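Local coordinates for protein uracil-DNA glycosylase (PDB 4ZBY) that belongs to the uracil-DNA glycosylase superfamily and carries an iron-sulfur cluster together with a bound uracil in a compact alpha/beta domain, at residues G52-G57 with L73-V78; Y128-S131 with N136-S139; P161-A166 with P172-I177. All blocks are in the same frame, centred on the assembly; numbering follows the deposited sequence.

Interaction 1 of 3, residues G52-G57 with L73-V78. With URA (uracil), chain C.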
loop_
_atom_site.group_PDB
_atom_site.type_symbol
_atom_site.label_atom_id
_atom_site.label_comp_id
_atom_site.label_asym_id
_atom_site.label_seq_id
_atom_site.Cartn_x
_atom_site.Cartn_y
_atom_site.Cartn_z
ATOM N N GLY A 52 -11.888 -8.790 5.869
ATOM C CA GLY A 52 -11.099 -7.991 6.799
ATOM C C GLY A 52 -9.594 -7.987 6.527
ATOM O O GLY A 52 -8.790 -7.708 7.415
ATOM N N ARG A 53 -9.219 -8.295 5.289
ATOM C CA ARG A 53 -7.816 -8.526 4.906
ATOM C C ARG A 53 -7.525 -7.771 3.620
ATOM O O ARG A 53 -8.393 -7.697 2.780
ATOM C CB ARG A 53 -7.554 -10.014 4.684
ATOM C CG ARG A 53 -8.072 -10.941 5.762
ATOM C CD ARG A 53 -7.666 -12.340 5.427
ATOM N NE ARG A 53 -6.250 -12.343 5.070
ATOM C CZ ARG A 53 -5.659 -13.295 4.361
ATOM N NH1 ARG A 53 -6.355 -14.353 3.946
ATOM N NH2 ARG A 53 -4.365 -13.197 4.086
ATOM N N PRO A 54 -6.309 -7.218 3.458
ATOM C CA PRO A 54 -6.000 -6.481 2.233
ATOM C C PRO A 54 -5.624 -7.422 1.079
ATOM O O PRO A 54 -5.088 -8.516 1.307
ATOM C CB PRO A 54 -4.814 -5.604 2.645
ATOM C CG PRO A 54 -4.115 -6.433 3.665
ATOM C CD PRO A 54 -5.188 -7.193 4.422
ATOM N N PHE A 55 -5.909 -6.982 -0.142
ATOM C CA PHE A 55 -5.432 -7.661 -1.340
ATOM C C PHE A 55 -5.663 -9.192 -1.309
ATOM O O PHE A 55 -4.718 -10.011 -1.325
ATOM C CB PHE A 55 -3.948 -7.303 -1.563
ATOM C CG PHE A 55 -3.745 -5.914 -2.136
ATOM C CD1 PHE A 55 -4.102 -5.638 -3.448
ATOM C CD2 PHE A 55 -3.221 -4.886 -1.365
ATOM C CE1 PHE A 55 -3.911 -4.380 -3.989
ATOM C CE2 PHE A 55 -3.048 -3.623 -1.891
ATOM C CZ PHE A 55 -3.378 -3.367 -3.197
ATOM N N VAL A 56 -6.940 -9.579 -1.294
ATOM C CA VAL A 56 -7.304 -11.005 -1.316
ATOM C C VAL A 56 -8.203 -11.389 -2.492
ATOM O O VAL A 56 -8.479 -12.566 -2.717
ATOM C CB VAL A 56 -8.001 -11.445 0.007
ATOM C CG1 VAL A 56 -6.988 -11.532 1.127
ATOM C CG2 VAL A 56 -9.163 -10.521 0.399
ATOM N N GLY A 57 -8.678 -10.398 -3.221
ATOM C CA GLY A 57 -9.452 -10.655 -4.429
ATOM C C GLY A 57 -8.511 -10.939 -5.593
ATOM O O GLY A 57 -7.325 -11.201 -5.378
ATOM N N LEU A 73 9.274 -13.532 -1.707
ATOM C CA LEU A 73 8.768 -13.352 -0.337
ATOM C C LEU A 73 7.354 -13.883 -0.138
ATOM O O LEU A 73 6.541 -13.870 -1.060
ATOM C CB LEU A 73 8.783 -11.880 0.054
ATOM C CG LEU A 73 10.146 -11.177 0.080
ATOM C CD1 LEU A 73 9.911 -9.693 0.069
ATOM C CD2 LEU A 73 10.957 -11.602 1.300
ATOM N N GLU A 74 7.067 -14.346 1.083
ATOM C CA GLU A 74 5.709 -14.675 1.478
ATOM C C GLU A 74 5.018 -13.423 1.998
ATOM O O GLU A 74 5.674 -12.462 2.425
ATOM C CB GLU A 74 5.688 -15.757 2.570
ATOM C CG GLU A 74 6.377 -17.044 2.211
ATOM C CD GLU A 74 5.914 -17.620 0.890
ATOM O OE1 GLU A 74 4.694 -17.666 0.636
ATOM O OE2 GLU A 74 6.789 -18.027 0.097
ATOM N N ARG A 75 3.687 -13.409 1.990
ATOM C CA ARG A 75 2.998 -12.237 2.539
ATOM C C ARG A 75 3.367 -11.972 3.996
ATOM O O ARG A 75 3.423 -10.824 4.426
ATOM C CB ARG A 75 1.473 -12.399 2.440
ATOM C CG ARG A 75 0.931 -12.413 1.037
ATOM C CD ARG A 75 -0.527 -12.887 1.052
ATOM N NE ARG A 75 -1.405 -12.054 1.880
ATOM C CZ ARG A 75 -2.189 -11.080 1.409
ATOM N NH1 ARG A 75 -2.210 -10.802 0.114
ATOM N NH2 ARG A 75 -2.958 -10.382 2.239
ATOM N N ASP A 76 3.602 -13.023 4.776
ATOM C CA ASP A 76 3.923 -12.812 6.174
ATOM C C ASP A 76 5.305 -12.187 6.388
ATOM O O ASP A 76 5.654 -11.830 7.523
ATOM C CB ASP A 76 3.818 -14.137 6.947
ATOM C CG ASP A 76 2.380 -14.634 7.030
ATOM O OD1 ASP A 76 1.481 -13.777 7.118
ATOM O OD2 ASP A 76 2.154 -15.866 6.988
ATOM N N GLN A 77 6.079 -12.010 5.312
ATOM C CA GLN A 77 7.388 -11.381 5.459
ATOM C C GLN A 77 7.354 -9.914 5.077
ATOM O O GLN A 77 8.345 -9.224 5.250
ATOM C CB GLN A 77 8.451 -12.077 4.604
ATOM C CG GLN A 77 8.727 -13.530 4.957
ATOM C CD GLN A 77 9.638 -14.220 3.971
ATOM O OE1 GLN A 77 9.249 -14.507 2.852
ATOM N NE2 GLN A 77 10.861 -14.517 4.396
ATOM N N VAL A 78 6.215 -9.442 4.572
ATOM C CA VAL A 78 6.090 -8.024 4.181
ATOM C C VAL A 78 4.939 -7.411 4.957
ATOM O O VAL A 78 4.322 -8.105 5.791
ATOM C CB VAL A 78 5.865 -7.876 2.683
ATOM C CG1 VAL A 78 7.078 -8.466 1.951
ATOM C CG2 VAL A 78 4.572 -8.583 2.242
HETATM N N1 URA C . -7.328 -2.772 -4.069
HETATM C C2 URA C . -6.560 -2.073 -3.205
HETATM O O2 URA C . -6.174 -0.940 -3.425
HETATM N N3 URA C . -6.393 -2.615 -1.992
HETATM C C4 URA C . -6.911 -3.783 -1.558
HETATM O O4 URA C . -6.615 -4.192 -0.448
HETATM C C5 URA C . -7.697 -4.490 -2.489
HETATM C C6 URA C . -7.887 -3.982 -3.730
#

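Interaction 2 of 3, residues Y128-S131 with N136-S139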
loop_
_atom_site.group_PDB
_atom_site.type_symbol
_atom_site.label_atom_id
_atom_site.label_comp_id
_atom_site.label_asym_id
_atom_site.label_seq_id
_atom_site.Cartn_x
_atom_site.Cartn_y
_atom_site.Cartn_z
ATOM N N TYR A 128 -0.577 10.218 -2.263
ATOM C CA TYR A 128 -0.577 10.480 -0.828
ATOM C C TYR A 128 0.855 10.508 -0.279
ATOM O O TYR A 128 1.264 11.458 0.400
ATOM C CB TYR A 128 -1.402 9.420 -0.039
ATOM C CG TYR A 128 -1.272 9.728 1.433
ATOM C CD1 TYR A 128 -0.411 9.010 2.250
ATOM C CD2 TYR A 128 -1.931 10.824 1.977
ATOM C CE1 TYR A 128 -0.235 9.367 3.587
ATOM C CE2 TYR A 128 -1.765 11.179 3.297
ATOM C CZ TYR A 128 -0.916 10.450 4.098
ATOM O OH TYR A 128 -0.779 10.825 5.417
ATOM N N ILE A 129 1.613 9.460 -0.571
ATOM C CA ILE A 129 2.968 9.356 -0.025
ATOM C C ILE A 129 3.846 10.464 -0.610
ATOM O O ILE A 129 4.625 11.066 0.119
ATOM C CB ILE A 129 3.605 7.960 -0.279
ATOM C CG1 ILE A 129 2.868 6.883 0.536
ATOM C CG2 ILE A 129 5.115 7.987 0.050
ATOM C CD1 ILE A 129 2.932 7.058 2.048
ATOM N N PHE A 130 3.681 10.782 -1.900
ATOM C CA PHE A 130 4.432 11.904 -2.479
ATOM C C PHE A 130 4.138 13.203 -1.748
ATOM O O PHE A 130 5.023 14.057 -1.614
ATOM C CB PHE A 130 4.128 12.063 -3.974
ATOM C CG PHE A 130 5.017 11.241 -4.859
ATOM C CD1 PHE A 130 5.450 11.739 -6.077
ATOM C CD2 PHE A 130 5.438 9.978 -4.465
ATOM C CE1 PHE A 130 6.281 10.972 -6.895
ATOM C CE2 PHE A 130 6.261 9.208 -5.267
ATOM C CZ PHE A 130 6.695 9.708 -6.479
ATOM N N SER A 131 2.904 13.365 -1.268
ATOM C CA SER A 131 2.555 14.581 -0.539
ATOM C C SER A 131 3.262 14.648 0.818
ATOM O O SER A 131 3.707 15.726 1.226
ATOM C CB SER A 131 1.025 14.719 -0.370
ATOM O OG SER A 131 0.504 13.834 0.628
ATOM N N ASN A 136 7.092 16.113 -6.016
ATOM C CA ASN A 136 6.078 16.530 -6.979
ATOM C C ASN A 136 5.348 15.348 -7.636
ATOM O O ASN A 136 5.973 14.409 -8.150
ATOM C CB ASN A 136 6.712 17.410 -8.053
ATOM C CG ASN A 136 5.691 17.930 -9.024
ATOM O OD1 ASN A 136 4.803 18.685 -8.643
ATOM N ND2 ASN A 136 5.788 17.503 -10.277
ATOM N N PHE A 137 4.016 15.388 -7.611
ATOM C CA PHE A 137 3.242 14.343 -8.258
ATOM C C PHE A 137 2.526 14.895 -9.482
ATOM O O PHE A 137 1.717 15.813 -9.376
ATOM C CB PHE A 137 2.235 13.731 -7.285
ATOM C CG PHE A 137 1.395 12.625 -7.890
ATOM C CD1 PHE A 137 1.861 11.336 -7.929
ATOM C CD2 PHE A 137 0.153 12.905 -8.462
ATOM C CE1 PHE A 137 1.115 10.331 -8.494
ATOM C CE2 PHE A 137 -0.597 11.909 -9.023
ATOM C CZ PHE A 137 -0.126 10.604 -9.030
ATOM N N SER A 138 2.856 14.323 -10.637
ATOM C CA SER A 138 2.237 14.655 -11.912
ATOM C C SER A 138 1.129 13.649 -12.214
ATOM O O SER A 138 -0.047 13.962 -12.104
ATOM C CB SER A 138 3.284 14.664 -13.023
ATOM O OG SER A 138 4.082 13.496 -12.948
ATOM N N SER A 139 1.509 12.426 -12.568
ATOM C CA SER A 139 0.548 11.344 -12.756
ATOM C C SER A 139 1.238 10.034 -12.411
ATOM O O SER A 139 2.455 9.980 -12.396
ATOM C CB SER A 139 0.023 11.321 -14.191
ATOM O OG SER A 139 1.044 10.922 -15.087
#

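Interaction 3 of 3, residues P161-A166 with P172-I177. With URA (uracil), chain C.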
loop_
_atom_site.group_PDB
_atom_site.type_symbol
_atom_site.label_atom_id
_atom_site.label_comp_id
_atom_site.label_asym_id
_atom_site.label_seq_id
_atom_site.Cartn_x
_atom_site.Cartn_y
_atom_site.Cartn_z
ATOM N N PRO A 161 6.857 3.804 -6.819
ATOM C CA PRO A 161 5.483 3.719 -7.291
ATOM C C PRO A 161 5.331 2.725 -8.434
ATOM O O PRO A 161 6.204 2.665 -9.280
ATOM C CB PRO A 161 5.189 5.148 -7.795
ATOM C CG PRO A 161 6.306 5.998 -7.253
ATOM C CD PRO A 161 7.493 5.087 -7.163
ATOM N N THR A 162 4.240 1.973 -8.454
ATOM C CA THR A 162 3.898 1.120 -9.589
ATOM C C THR A 162 2.427 1.286 -9.972
ATOM O O THR A 162 1.663 1.960 -9.281
ATOM C CB THR A 162 4.138 -0.361 -9.280
ATOM O OG1 THR A 162 3.071 -0.856 -8.455
ATOM C CG2 THR A 162 5.471 -0.567 -8.544
ATOM N N TYR A 163 2.025 0.662 -11.076
ATOM C CA TYR A 163 0.611 0.607 -11.409
ATOM C C TYR A 163 -0.058 -0.280 -10.383
ATOM O O TYR A 163 0.593 -1.078 -9.723
ATOM C CB TYR A 163 0.390 0.074 -12.822
ATOM C CG TYR A 163 0.789 1.031 -13.922
ATOM C CD1 TYR A 163 0.487 2.390 -13.840
ATOM C CD2 TYR A 163 1.452 0.575 -15.052
ATOM C CE1 TYR A 163 0.848 3.266 -14.848
ATOM C CE2 TYR A 163 1.809 1.447 -16.073
ATOM C CZ TYR A 163 1.510 2.789 -15.962
ATOM O OH TYR A 163 1.871 3.661 -16.967
ATOM N N HIS A 164 -1.357 -0.120 -10.216
ATOM C CA HIS A 164 -2.077 -0.959 -9.297
ATOM C C HIS A 164 -2.250 -2.333 -9.923
ATOM O O HIS A 164 -2.456 -2.440 -11.126
ATOM C CB HIS A 164 -3.425 -0.320 -8.996
ATOM C CG HIS A 164 -4.159 -0.971 -7.883
ATOM N ND1 HIS A 164 -4.831 -2.166 -8.034
ATOM C CD2 HIS A 164 -4.349 -0.584 -6.599
ATOM C CE1 HIS A 164 -5.402 -2.491 -6.887
ATOM N NE2 HIS A 164 -5.125 -1.546 -6.002
ATOM N N PRO A 165 -2.205 -3.393 -9.116
ATOM C CA PRO A 165 -2.315 -4.750 -9.674
ATOM C C PRO A 165 -3.602 -4.990 -10.456
ATOM O O PRO A 165 -3.597 -5.752 -11.407
ATOM C CB PRO A 165 -2.284 -5.641 -8.433
ATOM C CG PRO A 165 -1.576 -4.851 -7.431
ATOM C CD PRO A 165 -1.855 -3.414 -7.685
ATOM N N ALA A 166 -4.696 -4.371 -10.023
ATOM C CA ALA A 166 -5.963 -4.490 -10.725
ATOM C C ALA A 166 -5.829 -4.066 -12.192
ATOM O O ALA A 166 -6.504 -4.621 -13.064
ATOM C CB ALA A 166 -7.013 -3.673 -10.021
ATOM N N PRO A 172 -2.065 -7.593 -20.726
ATOM C CA PRO A 172 -0.784 -8.310 -20.752
ATOM C C PRO A 172 0.423 -7.378 -20.766
ATOM O O PRO A 172 1.431 -7.648 -20.099
ATOM C CB PRO A 172 -0.870 -9.122 -22.037
ATOM C CG PRO A 172 -2.332 -9.357 -22.212
ATOM C CD PRO A 172 -2.985 -8.086 -21.765
ATOM N N ASN A 173 0.323 -6.279 -21.500
ATOM C CA ASN A 173 1.437 -5.356 -21.555
ATOM C C ASN A 173 1.683 -4.614 -20.241
ATOM O O ASN A 173 2.831 -4.448 -19.808
ATOM C CB ASN A 173 1.233 -4.345 -22.654
ATOM C CG ASN A 173 2.373 -3.399 -22.732
ATOM O OD1 ASN A 173 3.438 -3.753 -23.234
ATOM N ND2 ASN A 173 2.190 -2.201 -22.193
ATOM N N LEU A 174 0.608 -4.156 -19.614
ATOM C CA LEU A 174 0.722 -3.454 -18.346
ATOM C C LEU A 174 1.223 -4.407 -17.271
ATOM O O LEU A 174 1.978 -4.023 -16.378
ATOM C CB LEU A 174 -0.624 -2.852 -17.948
ATOM C CG LEU A 174 -0.602 -1.382 -17.548
ATOM C CD1 LEU A 174 0.277 -0.601 -18.519
ATOM C CD2 LEU A 174 -2.024 -0.826 -17.527
ATOM N N ARG A 175 0.811 -5.660 -17.369
ATOM C CA ARG A 175 1.310 -6.661 -16.448
ATOM C C ARG A 175 2.818 -6.825 -16.579
ATOM O O ARG A 175 3.525 -6.914 -15.578
ATOM C CB ARG A 175 0.636 -8.002 -16.671
ATOM C CG ARG A 175 0.825 -8.905 -15.468
ATOM C CD ARG A 175 0.336 -10.298 -15.728
ATOM N NE ARG A 175 1.116 -11.279 -14.976
ATOM C CZ ARG A 175 0.601 -12.384 -14.450
ATOM N NH1 ARG A 175 1.376 -13.233 -13.791
ATOM N NH2 ARG A 175 -0.695 -12.632 -14.581
ATOM N N LYS A 176 3.310 -6.884 -17.814
ATOM C CA LYS A 176 4.741 -7.045 -18.007
ATOM C C LYS A 176 5.489 -5.876 -17.386
ATOM O O LYS A 176 6.581 -6.054 -16.831
ATOM C CB LYS A 176 5.069 -7.179 -19.500
ATOM C CG LYS A 176 4.919 -8.589 -20.005
ATOM C CD LYS A 176 6.073 -9.429 -19.498
ATOM C CE LYS A 176 5.890 -10.905 -19.791
ATOM N NZ LYS A 176 7.079 -11.679 -19.329
ATOM N N ILE A 177 4.904 -4.682 -17.472
ATOM C CA ILE A 177 5.534 -3.497 -16.898
ATOM C C ILE A 177 5.592 -3.588 -15.371
ATOM O O ILE A 177 6.598 -3.241 -14.743
ATOM C CB ILE A 177 4.796 -2.218 -17.304
ATOM C CG1 ILE A 177 4.918 -2.047 -18.817
ATOM C CG2 ILE A 177 5.367 -1.004 -16.561
ATOM C CD1 ILE A 177 4.409 -0.718 -19.357
HETATM N N1 URA C . -7.328 -2.772 -4.069
HETATM C C2 URA C . -6.560 -2.073 -3.205
HETATM O O2 URA C . -6.174 -0.940 -3.425
HETATM N N3 URA C . -6.393 -2.615 -1.992
HETATM C C4 URA C . -6.911 -3.783 -1.558
HETATM O O4 URA C . -6.615 -4.192 -0.448
HETATM C C5 URA C . -7.697 -4.490 -2.489
HETATM C C6 URA C . -7.887 -3.982 -3.730
#

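Interaction 1 of 3, residues G52-G57 with L73-V78
Arg75 leaves its short 3-10 turn with CG beside the backbone N and an extended chi2, then kinks at chi3 (59°), which brings its guanidinium against the backbone carbonyls of Pro54 and Phe55. This ties the pocket loop of the uracil-DNA glycosylase fold, between helices 46-51 and 58-71, to the turn leading into strand 79-82. The straighter bond goes to Pro54: Arg75 NH2 reaches Pro54 O at 3.0 Å (165°), with the oxygen in the guanidinium plane. Arg75 NH1 also lies 3.0 Å from Phe55 O, but this bond is bent and the oxygen sits out of that plane. Arg53 comes across the same group, its guanidinium almost perpendicular and its NH2 3.6 Å from Arg75 NH2. Glu30 forms salt bridges with both arginines and so draws them together, while Val56 CG1 lies 3.9 Å over the plane of the Arg53 guanidinium. With two successive carbonyls held by Arg75, the loop also meets uracil. N3 of uracil lies 3.3 Å from the plane of the Phe55 ring, over one face and offset toward its rim, and Phe55 N donates to uracil O4 at 2.9 Å.

Interaction 2 of 3, residues Y128-S131 with N136-S139
Phe130 packs against the Asn136 carbonyl and the Phe137 side chain in a small, mainly apolar helix-to-loop contact at the periphery of the fold, where the chain leaves helix 123-133 and turns back before helix 140-143. The contact rests on van der Waals packing, and the one polar atom among the close contacts is the carbonyl oxygen of Asn136. That oxygen stands beside the Phe130 ring, close to the ring plane, with Phe130 CD1 3.4 Å from Asn136 O and Phe130 CE1 3.7 Å from it. The carbonyl therefore meets the partly positive C-H rim of the aromatic ring and not its pi cloud, probably a weakly favourable arrangement.

Phe137 adds the apolar half. Its CB packs 4.0 Å from Phe130 CD1, in an oblique approach to that ring. With CG anti to the backbone N (chi1 -180°), the Phe137 ring extends past Phe130 instead of stacking on it, and meets it at an edge: Phe137 CD1 lies 4.1 Å from Phe130 CD1. One face of the Phe137 ring is turned to its own chain, Ser139 N standing 4.1 Å above the plane toward the rim. The Asn136 side chain starts away from the helix, and its backbone oxygen does the touching.

Behind the contact, the Phe130 ring meets Tyr148 edge-to-face and packs on Val159 and Pro161 of strand 155-162. Val143 touches both phenylalanines, so the short helix 140-143 shares in the cluster. Ser139 is its N-cap, with OG hydrogen-bonded to Lys142 N. The arrangement is a helix-to-helix connection ending in a serine N-cap, packed beside the sheet of the alpha/beta/alpha sandwich of the uracil-DNA glycosylase superfamily.

Interaction 3 of 3, residues P161-A166 with P172-I177
Leu174 meets the ring of Tyr163 in an uncommon side-chain conformation, with chi1 at -130°, well away from a staggered value, and chi2 at 43°. This twist lays its CG and CD1 against the CD2-CE2 side of the tyrosine, and the two side chains cross at about a right angle. The contact joins the loop 163-166 that carries His164 in the uracil-DNA glycosylase fold, at the end of strand 155-162, to the first turns of helix 172-190. Leu174 CD1 comes to 3.5 Å from Tyr163 CE2, a close carbon-carbon approach, while Leu174 CG is 3.8 Å from Tyr163 CD2. One helical turn further on, Ile177 CG2 reaches the same Tyr163 CE2 more loosely, at 4.3 Å. Both aliphatic groups come obliquely to the ring. Arg144 touches Tyr163 and Ile177 as well, at a contact lying near the protein surface.

Arg175 starts away from the loop, is salt-bridged to Glu179 and packs on helix 58-71, so helix 172-190 bridges that loop and helix 58-71.

Tyr163 directly precedes a pocket residue, His164. Just before it, Thr162 OG1 donates to Tyr163 O at 2.8 Å, a bond that probably steadies the chain as it leaves the strand. The backbone N of His164 is hydrogen-bonded to a MES molecule, probably from the crystallisation liquor. The His164 ring is held by neighbours in sequence: Ala166 N donates to His164 ND1 at 3.0 Å, near the ring plane, and Pro165 CD sits 3.2 Å above one face, offset toward the rim. The Ala166 bond probably limits rotation of the imidazole, whose other nitrogen meets uracil, His164 NE2 donating to uracil O2 at 2.8 Å with an angle of 161°.

From the N terminus, interaction 1 comes first and closes a loop made almost wholly of helix 58-71, joining the segment before that helix to the turn leading into strand 79-82. Interaction 2 closes the short connection between helices 123-133 and 140-143, on the other side of the chain's centre. Interaction 3 then closes the link from strand 155-162 to helix 172-190. The three follow one another in series, without nesting or crossing. Interactions 1 and 3 meet at the pocket, where Phe55 packs on His164 and Pro165 and both contacts touch uracil. Interaction 2 reaches interaction 3 through Phe130 against Pro161, and stays about 12 Å from interaction 1 at the nearest atoms.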